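Lysine-sensitive aspartokinase 3 (Escherichia coli, PDB 2J0W) catalyses the ATP-dependent phosphorylation of L-aspartate to 4-phospho-L-aspartate, the first step of lysine biosynthesis from aspartate, under allosteric inhibition by lysine. Local coordinates at residues Ser13-Asp18 / Ala40-Thr45; Arg22-Val27 / Leu124-Ile129; Val36-Ser41 / Leu120-Leu125; Thr45-Ala50 / Asp65-Ile70. One frame throughout, in Å; residues are numbered along the deposited sequence.

Interaction 1: residues Ser13-Asp18 / Ala40-Thr45. With ASP (aspartic acid), chain B.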
loop_
_atom_site.group_PDB
_atom_site.type_symbol
_atom_site.label_atom_id
_atom_site.label_comp_id
_atom_site.label_asym_id
_atom_site.label_seq_id
_atom_site.Cartn_x
_atom_site.Cartn_y
_atom_site.Cartn_z
ATOM N N SER A 13 8.999 -14.829 -35.615
ATOM C CA SER A 13 8.055 -15.334 -36.612
ATOM C C SER A 13 8.174 -14.717 -38.003
ATOM O O SER A 13 7.481 -15.132 -38.930
ATOM C CB SER A 13 6.619 -15.161 -36.108
ATOM O OG SER A 13 6.450 -15.856 -34.888
ATOM N N VAL A 14 9.026 -13.714 -38.158
ATOM C CA VAL A 14 9.195 -13.099 -39.468
ATOM C C VAL A 14 10.635 -12.637 -39.576
ATOM O O VAL A 14 10.954 -11.687 -40.309
ATOM C CB VAL A 14 8.260 -11.886 -39.660
ATOM C CG1 VAL A 14 6.813 -12.319 -39.479
ATOM C CG2 VAL A 14 8.627 -10.774 -38.669
ATOM N N ALA A 15 11.493 -13.333 -38.832
ATOM C CA ALA A 15 12.911 -13.039 -38.780
ATOM C C ALA A 15 13.538 -13.195 -40.138
ATOM O O ALA A 15 14.424 -12.438 -40.503
ATOM C CB ALA A 15 13.599 -13.963 -37.782
ATOM N N ASP A 16 13.079 -14.180 -40.892
ATOM C CA ASP A 16 13.634 -14.417 -42.218
ATOM C C ASP A 16 12.629 -15.035 -43.167
ATOM O O ASP A 16 11.507 -15.373 -42.779
ATOM C CB ASP A 16 14.848 -15.334 -42.125
ATOM C CG ASP A 16 14.541 -16.617 -41.389
ATOM O OD1 ASP A 16 13.444 -17.183 -41.616
ATOM O OD2 ASP A 16 15.398 -17.058 -40.588
ATOM N N PHE A 17 13.059 -15.194 -44.412
ATOM C CA PHE A 17 12.223 -15.767 -45.453
ATOM C C PHE A 17 11.460 -17.028 -45.008
ATOM O O PHE A 17 10.228 -17.065 -45.063
ATOM C CB PHE A 17 13.083 -16.070 -46.679
ATOM C CG PHE A 17 12.294 -16.483 -47.887
ATOM C CD1 PHE A 17 12.299 -17.804 -48.319
ATOM C CD2 PHE A 17 11.543 -15.546 -48.593
ATOM C CE1 PHE A 17 11.567 -18.188 -49.440
ATOM C CE2 PHE A 17 10.807 -15.916 -49.715
ATOM C CZ PHE A 17 10.819 -17.241 -50.141
ATOM N N ASP A 18 12.184 -18.054 -44.563
ATOM C CA ASP A 18 11.545 -19.296 -44.127
ATOM C C ASP A 18 10.463 -19.025 -43.098
ATOM O O ASP A 18 9.288 -19.337 -43.312
ATOM C CB ASP A 18 12.580 -20.254 -43.533
ATOM C CG ASP A 18 13.619 -20.690 -44.551
ATOM O OD1 ASP A 18 13.228 -21.043 -45.690
ATOM O OD2 ASP A 18 14.822 -20.684 -44.209
ATOM N N ALA A 40 8.599 -6.032 -36.580
ATOM C CA ALA A 40 9.717 -6.027 -37.502
ATOM C C ALA A 40 10.467 -7.326 -37.253
ATOM O O ALA A 40 10.302 -7.958 -36.208
ATOM C CB ALA A 40 10.612 -4.825 -37.228
ATOM N N SER A 41 11.299 -7.724 -38.202
ATOM C CA SER A 41 12.065 -8.954 -38.048
ATOM C C SER A 41 12.997 -8.912 -36.838
ATOM O O SER A 41 13.496 -7.856 -36.460
ATOM C CB SER A 41 12.860 -9.222 -39.321
ATOM O OG SER A 41 11.982 -9.300 -40.431
ATOM N N ALA A 42 13.214 -10.074 -36.231
ATOM C CA ALA A 42 14.071 -10.195 -35.057
ATOM C C ALA A 42 15.317 -9.339 -35.202
ATOM O O ALA A 42 15.930 -9.324 -36.269
ATOM C CB ALA A 42 14.464 -11.642 -34.860
ATOM N N GLY A 43 15.673 -8.617 -34.139
ATOM C CA GLY A 43 16.863 -7.775 -34.151
ATOM C C GLY A 43 16.738 -6.374 -34.741
ATOM O O GLY A 43 17.457 -5.462 -34.330
ATOM N N ILE A 44 15.839 -6.190 -35.703
ATOM C CA ILE A 44 15.675 -4.888 -36.331
ATOM C C ILE A 44 15.416 -3.755 -35.341
ATOM O O ILE A 44 16.156 -2.774 -35.309
ATOM C CB ILE A 44 14.541 -4.909 -37.397
ATOM C CG1 ILE A 44 14.989 -5.734 -38.601
ATOM C CG2 ILE A 44 14.231 -3.499 -37.887
ATOM C CD1 ILE A 44 16.269 -5.199 -39.263
ATOM N N THR A 45 14.382 -3.889 -34.520
ATOM C CA THR A 45 14.057 -2.830 -33.575
ATOM C C THR A 45 15.213 -2.447 -32.662
ATOM O O THR A 45 15.435 -1.257 -32.432
ATOM C CB THR A 45 12.802 -3.186 -32.742
ATOM O OG1 THR A 45 11.669 -3.260 -33.619
ATOM C CG2 THR A 45 12.525 -2.113 -31.681
HETATM N N ASP B . 8.897 -4.197 -32.888
HETATM C CA ASP B . 8.685 -3.710 -31.527
HETATM C C ASP B . 9.806 -4.319 -30.658
HETATM O O ASP B . 10.742 -4.925 -31.235
HETATM C CB ASP B . 7.249 -4.093 -31.054
HETATM C CG ASP B . 6.956 -5.595 -30.841
HETATM O OD1 ASP B . 7.892 -6.428 -31.051
HETATM O OD2 ASP B . 5.782 -5.953 -30.463
HETATM O OXT ASP B . 9.715 -4.214 -29.386
#

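Interaction 2: residues Arg22-Val27 / Leu124-Ile129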
loop_
_atom_site.group_PDB
_atom_site.type_symbol
_atom_site.label_atom_id
_atom_site.label_comp_id
_atom_site.label_asym_id
_atom_site.label_seq_id
_atom_site.Cartn_x
_atom_site.Cartn_y
_atom_site.Cartn_z
ATOM N N ARG A 22 6.636 -19.851 -42.909
ATOM C CA ARG A 22 5.919 -20.632 -41.906
ATOM C C ARG A 22 4.687 -19.828 -41.504
ATOM O O ARG A 22 3.576 -20.356 -41.457
ATOM C CB ARG A 22 6.777 -20.863 -40.660
ATOM C CG ARG A 22 7.682 -22.077 -40.701
ATOM C CD ARG A 22 8.583 -22.134 -39.467
ATOM N NE ARG A 22 9.955 -21.741 -39.781
ATOM C CZ ARG A 22 10.608 -20.732 -39.206
ATOM N NH1 ARG A 22 10.015 -19.994 -38.274
ATOM N NH2 ARG A 22 11.860 -20.463 -39.561
ATOM N N SER A 23 4.900 -18.542 -41.233
ATOM C CA SER A 23 3.822 -17.655 -40.821
ATOM C C SER A 23 2.791 -17.424 -41.915
ATOM O O SER A 23 1.601 -17.300 -41.634
ATOM C CB SER A 23 4.393 -16.311 -40.349
ATOM O OG SER A 23 5.155 -16.474 -39.164
ATOM N N ALA A 24 3.241 -17.358 -43.158
ATOM C CA ALA A 24 2.317 -17.143 -44.262
ATOM C C ALA A 24 1.413 -18.363 -44.376
ATOM O O ALA A 24 0.210 -18.237 -44.638
ATOM C CB ALA A 24 3.076 -16.928 -45.562
ATOM N N ASP A 25 1.991 -19.546 -44.175
ATOM C CA ASP A 25 1.203 -20.772 -44.248
ATOM C C ASP A 25 0.057 -20.618 -43.257
ATOM O O ASP A 25 -1.111 -20.537 -43.651
ATOM C CB ASP A 25 2.055 -21.999 -43.894
ATOM C CG ASP A 25 3.169 -22.260 -44.911
ATOM O OD1 ASP A 25 2.942 -22.091 -46.132
ATOM O OD2 ASP A 25 4.274 -22.662 -44.492
ATOM N N ILE A 26 0.408 -20.551 -41.975
ATOM C CA ILE A 26 -0.558 -20.383 -40.892
ATOM C C ILE A 26 -1.718 -19.426 -41.227
ATOM O O ILE A 26 -2.882 -19.722 -40.944
ATOM C CB ILE A 26 0.150 -19.864 -39.634
ATOM C CG1 ILE A 26 1.163 -20.897 -39.148
ATOM C CG2 ILE A 26 -0.865 -19.554 -38.551
ATOM C CD1 ILE A 26 1.712 -20.586 -37.775
ATOM N N VAL A 27 -1.400 -18.280 -41.819
ATOM C CA VAL A 27 -2.434 -17.314 -42.175
ATOM C C VAL A 27 -3.421 -17.925 -43.174
ATOM O O VAL A 27 -4.600 -17.552 -43.223
ATOM C CB VAL A 27 -1.819 -16.045 -42.804
ATOM C CG1 VAL A 27 -2.903 -15.046 -43.127
ATOM C CG2 VAL A 27 -0.817 -15.432 -41.852
ATOM N N LEU A 124 6.088 -4.938 -45.808
ATOM C CA LEU A 124 6.208 -4.814 -47.258
ATOM C C LEU A 124 6.659 -6.132 -47.861
ATOM O O LEU A 124 6.165 -6.553 -48.905
ATOM C CB LEU A 124 7.217 -3.742 -47.637
ATOM C CG LEU A 124 6.678 -2.319 -47.643
ATOM C CD1 LEU A 124 7.744 -1.366 -48.153
ATOM C CD2 LEU A 124 5.453 -2.266 -48.529
ATOM N N LEU A 125 7.603 -6.783 -47.196
ATOM C CA LEU A 125 8.110 -8.040 -47.690
ATOM C C LEU A 125 7.063 -9.131 -47.552
ATOM O O LEU A 125 6.838 -9.909 -48.481
ATOM C CB LEU A 125 9.387 -8.428 -46.940
ATOM C CG LEU A 125 10.547 -7.429 -47.076
ATOM C CD1 LEU A 125 11.756 -7.938 -46.316
ATOM C CD2 LEU A 125 10.888 -7.216 -48.553
ATOM N N PHE A 126 6.404 -9.189 -46.405
ATOM C CA PHE A 126 5.412 -10.227 -46.215
ATOM C C PHE A 126 4.377 -10.225 -47.339
ATOM O O PHE A 126 4.049 -11.291 -47.866
ATOM C CB PHE A 126 4.716 -10.087 -44.862
ATOM C CG PHE A 126 4.029 -11.348 -44.410
ATOM C CD1 PHE A 126 4.773 -12.456 -44.022
ATOM C CD2 PHE A 126 2.640 -11.442 -44.403
ATOM C CE1 PHE A 126 4.151 -13.639 -43.636
ATOM C CE2 PHE A 126 2.008 -12.618 -44.021
ATOM C CZ PHE A 126 2.764 -13.718 -43.638
ATOM N N VAL A 127 3.869 -9.053 -47.726
ATOM C CA VAL A 127 2.873 -9.019 -48.794
ATOM C C VAL A 127 3.445 -9.688 -50.030
ATOM O O VAL A 127 2.740 -10.416 -50.734
ATOM C CB VAL A 127 2.427 -7.581 -49.161
ATOM C CG1 VAL A 127 1.940 -6.872 -47.928
ATOM C CG2 VAL A 127 3.556 -6.813 -49.814
ATOM N N GLU A 128 4.733 -9.452 -50.274
ATOM C CA GLU A 128 5.414 -10.036 -51.419
ATOM C C GLU A 128 5.507 -11.546 -51.288
ATOM O O GLU A 128 5.385 -12.271 -52.276
ATOM C CB GLU A 128 6.808 -9.440 -51.576
ATOM C CG GLU A 128 6.781 -8.030 -52.124
ATOM C CD GLU A 128 5.854 -7.902 -53.321
ATOM O OE1 GLU A 128 6.088 -8.589 -54.340
ATOM O OE2 GLU A 128 4.883 -7.119 -53.234
ATOM N N ILE A 129 5.726 -12.028 -50.071
ATOM C CA ILE A 129 5.795 -13.459 -49.870
ATOM C C ILE A 129 4.415 -14.075 -50.094
ATOM O O ILE A 129 4.303 -15.243 -50.471
ATOM C CB ILE A 129 6.296 -13.794 -48.461
ATOM C CG1 ILE A 129 7.820 -13.840 -48.469
ATOM C CG2 ILE A 129 5.739 -15.113 -48.002
ATOM C CD1 ILE A 129 8.415 -14.441 -47.219
#

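Interaction 3: residues Val36-Ser41 / Leu120-Leu125. With ASP (aspartic acid), chain B.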
loop_
_atom_site.group_PDB
_atom_site.type_symbol
_atom_site.label_atom_id
_atom_site.label_comp_id
_atom_site.label_asym_id
_atom_site.label_seq_id
_atom_site.Cartn_x
_atom_site.Cartn_y
_atom_site.Cartn_z
ATOM N N VAL A 36 -3.594 -9.158 -40.727
ATOM C CA VAL A 36 -2.370 -9.672 -40.147
ATOM C C VAL A 36 -1.594 -8.492 -39.576
ATOM O O VAL A 36 -1.577 -7.400 -40.153
ATOM C CB VAL A 36 -1.510 -10.409 -41.201
ATOM C CG1 VAL A 36 -0.257 -10.999 -40.547
ATOM C CG2 VAL A 36 -2.334 -11.506 -41.848
ATOM N N VAL A 37 -0.970 -8.711 -38.428
ATOM C CA VAL A 37 -0.205 -7.668 -37.786
ATOM C C VAL A 37 1.208 -8.184 -37.614
ATOM O O VAL A 37 1.421 -9.233 -37.005
ATOM C CB VAL A 37 -0.833 -7.311 -36.430
ATOM C CG1 VAL A 37 0.062 -6.362 -35.655
ATOM C CG2 VAL A 37 -2.188 -6.677 -36.667
ATOM N N LEU A 38 2.175 -7.460 -38.168
ATOM C CA LEU A 38 3.566 -7.888 -38.077
ATOM C C LEU A 38 4.432 -6.926 -37.302
ATOM O O LEU A 38 4.215 -5.719 -37.341
ATOM C CB LEU A 38 4.181 -8.020 -39.466
ATOM C CG LEU A 38 3.608 -8.986 -40.496
ATOM C CD1 LEU A 38 4.416 -8.835 -41.779
ATOM C CD2 LEU A 38 3.666 -10.417 -39.979
ATOM N N SER A 39 5.402 -7.484 -36.592
ATOM C CA SER A 39 6.375 -6.701 -35.851
ATOM C C SER A 39 7.503 -6.715 -36.870
ATOM O O SER A 39 7.383 -7.353 -37.911
ATOM C CB SER A 39 6.863 -7.434 -34.593
ATOM O OG SER A 39 5.869 -7.569 -33.595
ATOM N N ALA A 40 8.599 -6.032 -36.580
ATOM C CA ALA A 40 9.717 -6.027 -37.502
ATOM C C ALA A 40 10.467 -7.326 -37.253
ATOM O O ALA A 40 10.302 -7.958 -36.208
ATOM C CB ALA A 40 10.612 -4.825 -37.228
ATOM N N SER A 41 11.299 -7.724 -38.202
ATOM C CA SER A 41 12.065 -8.954 -38.048
ATOM C C SER A 41 12.997 -8.912 -36.838
ATOM O O SER A 41 13.496 -7.856 -36.460
ATOM C CB SER A 41 12.860 -9.222 -39.321
ATOM O OG SER A 41 11.982 -9.300 -40.431
ATOM N N LEU A 120 7.713 -1.325 -41.056
ATOM C CA LEU A 120 7.363 -0.939 -42.417
ATOM C C LEU A 120 8.023 -1.918 -43.391
ATOM O O LEU A 120 7.364 -2.464 -44.276
ATOM C CB LEU A 120 7.803 0.499 -42.721
ATOM C CG LEU A 120 6.857 1.571 -42.149
ATOM C CD1 LEU A 120 7.402 2.961 -42.395
ATOM C CD2 LEU A 120 5.487 1.431 -42.790
ATOM N N MET A 121 9.319 -2.161 -43.218
ATOM C CA MET A 121 10.018 -3.083 -44.111
ATOM C C MET A 121 9.490 -4.510 -44.004
ATOM O O MET A 121 9.315 -5.171 -45.012
ATOM C CB MET A 121 11.533 -3.065 -43.843
ATOM C CG MET A 121 12.191 -1.760 -44.254
ATOM S SD MET A 121 13.816 -1.552 -43.531
ATOM C CE MET A 121 14.803 -2.256 -44.784
ATOM N N SER A 122 9.221 -4.984 -42.795
ATOM C CA SER A 122 8.718 -6.344 -42.639
ATOM C C SER A 122 7.364 -6.556 -43.325
ATOM O O SER A 122 7.200 -7.526 -44.045
ATOM C CB SER A 122 8.618 -6.722 -41.157
ATOM O OG SER A 122 7.593 -5.992 -40.504
ATOM N N THR A 123 6.400 -5.661 -43.120
ATOM C CA THR A 123 5.091 -5.832 -43.756
ATOM C C THR A 123 5.152 -5.722 -45.279
ATOM O O THR A 123 4.347 -6.334 -45.970
ATOM C CB THR A 123 4.042 -4.814 -43.253
ATOM O OG1 THR A 123 4.547 -3.486 -43.407
ATOM C CG2 THR A 123 3.708 -5.068 -41.810
ATOM N N LEU A 124 6.088 -4.938 -45.808
ATOM C CA LEU A 124 6.208 -4.814 -47.258
ATOM C C LEU A 124 6.659 -6.132 -47.861
ATOM O O LEU A 124 6.165 -6.553 -48.905
ATOM C CB LEU A 124 7.217 -3.742 -47.637
ATOM C CG LEU A 124 6.678 -2.319 -47.643
ATOM C CD1 LEU A 124 7.744 -1.366 -48.153
ATOM C CD2 LEU A 124 5.453 -2.266 -48.529
ATOM N N LEU A 125 7.603 -6.783 -47.196
ATOM C CA LEU A 125 8.110 -8.040 -47.690
ATOM C C LEU A 125 7.063 -9.131 -47.552
ATOM O O LEU A 125 6.838 -9.909 -48.481
ATOM C CB LEU A 125 9.387 -8.428 -46.940
ATOM C CG LEU A 125 10.547 -7.429 -47.076
ATOM C CD1 LEU A 125 11.756 -7.938 -46.316
ATOM C CD2 LEU A 125 10.888 -7.216 -48.553
HETATM N N ASP B . 8.897 -4.197 -32.888
HETATM C CA ASP B . 8.685 -3.710 -31.527
HETATM C C ASP B . 9.806 -4.319 -30.658
HETATM O O ASP B . 10.742 -4.925 -31.235
HETATM C CB ASP B . 7.249 -4.093 -31.054
HETATM C CG ASP B . 6.956 -5.595 -30.841
HETATM O OD1 ASP B . 7.892 -6.428 -31.051
HETATM O OD2 ASP B . 5.782 -5.953 -30.463
HETATM O OXT ASP B . 9.715 -4.214 -29.386
#

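Interaction 4: residues Thr45-Ala50 / Asp65-Ile70. With ASP (aspartic acid), chain B.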
loop_
_atom_site.group_PDB
_atom_site.type_symbol
_atom_site.label_atom_id
_atom_site.label_comp_id
_atom_site.label_asym_id
_atom_site.label_seq_id
_atom_site.Cartn_x
_atom_site.Cartn_y
_atom_site.Cartn_z
ATOM N N THR A 45 14.382 -3.889 -34.520
ATOM C CA THR A 45 14.057 -2.830 -33.575
ATOM C C THR A 45 15.213 -2.447 -32.662
ATOM O O THR A 45 15.435 -1.257 -32.432
ATOM C CB THR A 45 12.802 -3.186 -32.742
ATOM O OG1 THR A 45 11.669 -3.260 -33.619
ATOM C CG2 THR A 45 12.525 -2.113 -31.681
ATOM N N ASN A 46 15.951 -3.431 -32.141
ATOM C CA ASN A 46 17.090 -3.112 -31.269
ATOM C C ASN A 46 18.159 -2.358 -32.075
ATOM O O ASN A 46 18.759 -1.397 -31.593
ATOM C CB ASN A 46 17.737 -4.368 -30.668
ATOM C CG ASN A 46 16.794 -5.160 -29.767
ATOM O OD1 ASN A 46 15.928 -4.606 -29.082
ATOM N ND2 ASN A 46 16.984 -6.472 -29.751
ATOM N N LEU A 47 18.406 -2.797 -33.300
ATOM C CA LEU A 47 19.404 -2.113 -34.108
ATOM C C LEU A 47 18.951 -0.667 -34.291
ATOM O O LEU A 47 19.702 0.277 -33.999
ATOM C CB LEU A 47 19.571 -2.818 -35.459
ATOM C CG LEU A 47 20.399 -4.108 -35.334
ATOM C CD1 LEU A 47 20.383 -4.912 -36.639
ATOM C CD2 LEU A 47 21.828 -3.731 -34.944
ATOM N N LEU A 48 17.707 -0.512 -34.738
ATOM C CA LEU A 48 17.107 0.800 -34.969
ATOM C C LEU A 48 17.136 1.687 -33.735
ATOM O O LEU A 48 17.367 2.893 -33.839
ATOM C CB LEU A 48 15.668 0.645 -35.458
ATOM C CG LEU A 48 15.584 0.142 -36.900
ATOM C CD1 LEU A 48 14.141 -0.023 -37.308
ATOM C CD2 LEU A 48 16.294 1.134 -37.832
ATOM N N VAL A 49 16.912 1.098 -32.566
ATOM C CA VAL A 49 16.933 1.876 -31.339
ATOM C C VAL A 49 18.366 2.314 -31.019
ATOM O O VAL A 49 18.596 3.435 -30.564
ATOM C CB VAL A 49 16.344 1.064 -30.161
ATOM C CG1 VAL A 49 16.740 1.696 -28.825
ATOM C CG2 VAL A 49 14.826 1.012 -30.289
ATOM N N ALA A 50 19.333 1.444 -31.269
ATOM C CA ALA A 50 20.716 1.802 -30.989
ATOM C C ALA A 50 21.136 2.965 -31.886
ATOM O O ALA A 50 21.959 3.794 -31.492
ATOM C CB ALA A 50 21.620 0.617 -31.220
ATOM N N ASP A 65 24.379 -1.799 -41.693
ATOM C CA ASP A 65 24.627 -2.959 -42.523
ATOM C C ASP A 65 23.938 -4.188 -41.965
ATOM O O ASP A 65 23.407 -5.020 -42.713
ATOM C CB ASP A 65 26.119 -3.217 -42.663
ATOM C CG ASP A 65 26.650 -2.790 -44.015
ATOM O OD1 ASP A 65 25.985 -3.077 -45.038
ATOM O OD2 ASP A 65 27.736 -2.178 -44.056
ATOM N N ALA A 66 23.951 -4.317 -40.647
ATOM C CA ALA A 66 23.283 -5.449 -40.036
ATOM C C ALA A 66 21.795 -5.302 -40.413
ATOM O O ALA A 66 21.096 -6.285 -40.647
ATOM C CB ALA A 66 23.485 -5.427 -38.508
ATOM N N ILE A 67 21.319 -4.066 -40.494
ATOM C CA ILE A 67 19.931 -3.834 -40.867
ATOM C C ILE A 67 19.699 -4.189 -42.337
ATOM O O ILE A 67 18.726 -4.879 -42.664
ATOM C CB ILE A 67 19.517 -2.366 -40.601
ATOM C CG1 ILE A 67 19.412 -2.148 -39.090
ATOM C CG2 ILE A 67 18.198 -2.041 -41.305
ATOM C CD1 ILE A 67 18.996 -0.755 -38.709
ATOM N N ARG A 68 20.581 -3.735 -43.225
ATOM C CA ARG A 68 20.420 -4.063 -44.641
ATOM C C ARG A 68 20.554 -5.569 -44.904
ATOM O O ARG A 68 19.814 -6.128 -45.721
ATOM C CB ARG A 68 21.436 -3.314 -45.511
ATOM C CG ARG A 68 21.570 -3.931 -46.903
ATOM C CD ARG A 68 22.588 -3.243 -47.788
ATOM N NE ARG A 68 21.991 -2.158 -48.557
ATOM C CZ ARG A 68 21.817 -0.922 -48.099
ATOM N NH1 ARG A 68 22.200 -0.611 -46.867
ATOM N NH2 ARG A 68 21.258 0.002 -48.871
ATOM N N ASN A 69 21.493 -6.232 -44.234
ATOM C CA ASN A 69 21.643 -7.661 -44.460
ATOM C C ASN A 69 20.307 -8.369 -44.235
ATOM O O ASN A 69 19.727 -8.919 -45.170
ATOM C CB ASN A 69 22.715 -8.252 -43.542
ATOM C CG ASN A 69 24.137 -7.860 -43.956
ATOM O OD1 ASN A 69 25.087 -8.073 -43.199
ATOM N ND2 ASN A 69 24.286 -7.292 -45.156
ATOM N N ILE A 70 19.818 -8.333 -42.999
ATOM C CA ILE A 70 18.554 -8.976 -42.632
ATOM C C ILE A 70 17.439 -8.812 -43.673
ATOM O O ILE A 70 16.693 -9.754 -43.951
ATOM C CB ILE A 70 18.056 -8.453 -41.248
ATOM C CG1 ILE A 70 18.934 -9.031 -40.139
ATOM C CG2 ILE A 70 16.599 -8.831 -41.021
ATOM C CD1 ILE A 70 18.682 -8.415 -38.786
HETATM N N ASP B . 8.897 -4.197 -32.888
HETATM C CA ASP B . 8.685 -3.710 -31.527
HETATM C C ASP B . 9.806 -4.319 -30.658
HETATM O O ASP B . 10.742 -4.925 -31.235
HETATM C CB ASP B . 7.249 -4.093 -31.054
HETATM C CG ASP B . 6.956 -5.595 -30.841
HETATM O OD1 ASP B . 7.892 -6.428 -31.051
HETATM O OD2 ASP B . 5.782 -5.953 -30.463
HETATM O OXT ASP B . 9.715 -4.214 -29.386
#

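Interaction 1: residues Ser13-Asp18 / Ala40-Thr45
The backbones of A15 and S41 approach to 4.2 Å between their CA atoms, where two loops of the amino acid kinase fold meet. Residues 40-45 follow strand 33-38, and their chain reverses in a type II beta turn from S41 to I44, closed by I44 N to S41 O at 3.0 Å. G43 holds the N-cap position of helix 44-51. In the other segment D16 holds that position for helix 17-27, and its OD1 accepts a hydrogen bond from A19 N.

One side-chain hydrogen bond joins the loops. S41 OG donates to V14 O at 2.6 Å. The C=O...OG angle is 146°, and the donor is tilted 29° from the carbonyl plane. OG lies beside the S41 backbone N and opposite its carbonyl carbon (chi1 -57°), which turns it to the V14 carbonyl. The CB of S41 also sits 3.8 Å from A15 O.

Around this bond the chains meet by van der Waals contact. V14 lays its CG2 branch 3.9 Å from S41 CA, and the same methyl comes to 4.1 Å from A40 O. Next to it the A15 and A42 methyls form an apolar pair, CB to CB, at 3.8 Å. S41 is backed by I70 of helix 57-75, and the V14 side chain lies close to that of F9, an ATP-binding residue.

S41 and V14 are both buried, so the bond pairs a buried hydroxyl with a loop carbonyl. It ties the chain after the ATP-binding residues K8 to G11 to the turn that starts the helix bearing substrate-binding T45.

Interaction 2: residues Arg22-Val27 / Leu124-Ile129
S23 OG, whose CB lies 4.2 Å from CE1 of F126, has two backbone carbonyls about it: it hydrogen-bonds to S13 O, and A19 O of its own helix is a second, weak partner for the one proton. The buried hydroxyl is thus satisfied away from the ring.

The contact itself is apolar. The two short helical segments cross at -64°, with their axes 10.6 Å apart. F126 reaches across with the end of its ring. Its CG is anti to the backbone N (chi1 -161°), which sends the ring out from helix 108-131. CZ comes to 3.5 Å from A24 CA, which lies oblique to the ring, and to 3.8 Å from A24 CB. The backbone carbon of S23 and the CG2 methyl of V27 lie at the ring edge, near its plane; V27 CG2 is 4.4 Å from CZ. One turn on from F126, I129 places CG2 4.0 Å from A24 CB. The small A24 methyl therefore meets both F126 and I129. Replacing F126 by an alanine would probably open a gap beside A24 and V27 and leave the two helices joined here mainly through I129.

M20, one turn before A24, also packs on F126 and I129. Beyond the contact, V27 rests on V33 and V36 of strand 33-38, and F126 touches L38. Helix 82-102 packs against L124, L125 and E128. Helices 17-27 and 108-131 thus share the apolar layer over strand 33-38.

Interaction 3: residues Val36-Ser41 / Leu120-Leu125
In outline, L38 sets strand 33-38, part of the largely parallel sheet of the amino acid kinase fold, against S122 and T123 of helix 108-131. Along the segment, V36 and V37 first hold the strand in this sheet: V36 bonds through its backbone to V179 and T181, V37 to S7 and F9. L38 then turns to the helix. Its CB and the T123 CG2 methyl are 3.8 Å apart, and the two side chains lie alongside, pointing opposite ways. The CD1 branch of L38 reaches T123 CA at 3.7 Å. The T123 hydroxyl is used elsewhere, with W139 NE1.

The strand ends at L38, and at S39 the substrate pocket begins. S39 OG hydrogen-bonds to S201 OG and is 3.4 Å from OD1 of the bound aspartate. Its carbonyl faces the helix, with S39 O 2.9 Å from S122 OG; that hydroxyl proton also has E119 O within reach, so its choice is open. A40 N makes a weak hydrogen bond to E119 OE2, the same oxygen that binds the substrate. The CA of A40 lies 3.7 Å from S122 OG. Last comes S41, whose backbone N is 4.1 Å from S122 CB.

Interaction 4: residues Thr45-Ala50 / Asp65-Ile70
L47 and L48 pack on A66, I67 and I70, joining two helical segments that run nearly antiparallel. Their directions differ by 153°, and the axes are 10.0 Å apart.

All contacts across the pair are apolar. L47 is the central side chain. Its CB lies 3.7 Å from I67 CG1, and L47 and I67 run side by side with opposed directions. L47 CD1 reaches the A66 methyl, CB, at 3.7 Å, and I70 CD1 at 4.4 Å. Both leucines hold CG anti to the carbonyl carbon (chi1 -77° for L47, -73° for L48). L48 starts from the flank of the helix and lies roughly perpendicular to I67, with L48 CD2 3.4 Å from I67 CD1. I67 thus meets both leucines.

The polar contacts face elsewhere. T45 points away from helix 57-75, to the bound aspartate. T45 OG1 accepts a hydrogen bond from the substrate N at 3.0 Å, and its CG2 methyl lies 3.4 Å from the substrate O. A valine in place of T45 would probably leave the substrate amino group without this acceptor, and so without its bond to helix 44-51. On the next residue, N46 OD1 bonds to NH2 of R198, whose NE binds the substrate. On helix 57-75, R68 forms a salt bridge with E89 of helix 82-102.

Helix 108-131 backs L48 through L114 and V115, and E119 of that helix packs on T45. Helix 82-102 adds I95 against L48 and L92 against I67. Helix 44-51 therefore stands between the aspartate pocket and helix 57-75.

In the fold
Interactions 1, 2 and 3 are buried, whereas interaction 4 is partly buried. Interactions 1 and 2 share helix 17-27, interactions 2 and 3 share helix 108-131, interactions 1 and 4 share helix 44-51, and interactions 1 and 3 share A40 and S41. Chemistry follows place. Near the substrate, past the end of strand 33-38, interactions 1 and 3 use serine hydroxyls and loop carbonyls. Interactions 2 and 4 are helix pairs joined by apolar side chains. L38 packs on F126 to link interaction 3 to interaction 2, and I70 touches S41 and I44 to link interaction 4 to interaction 1. Interactions 2 and 4 do not touch; their centres are about 21 Å apart.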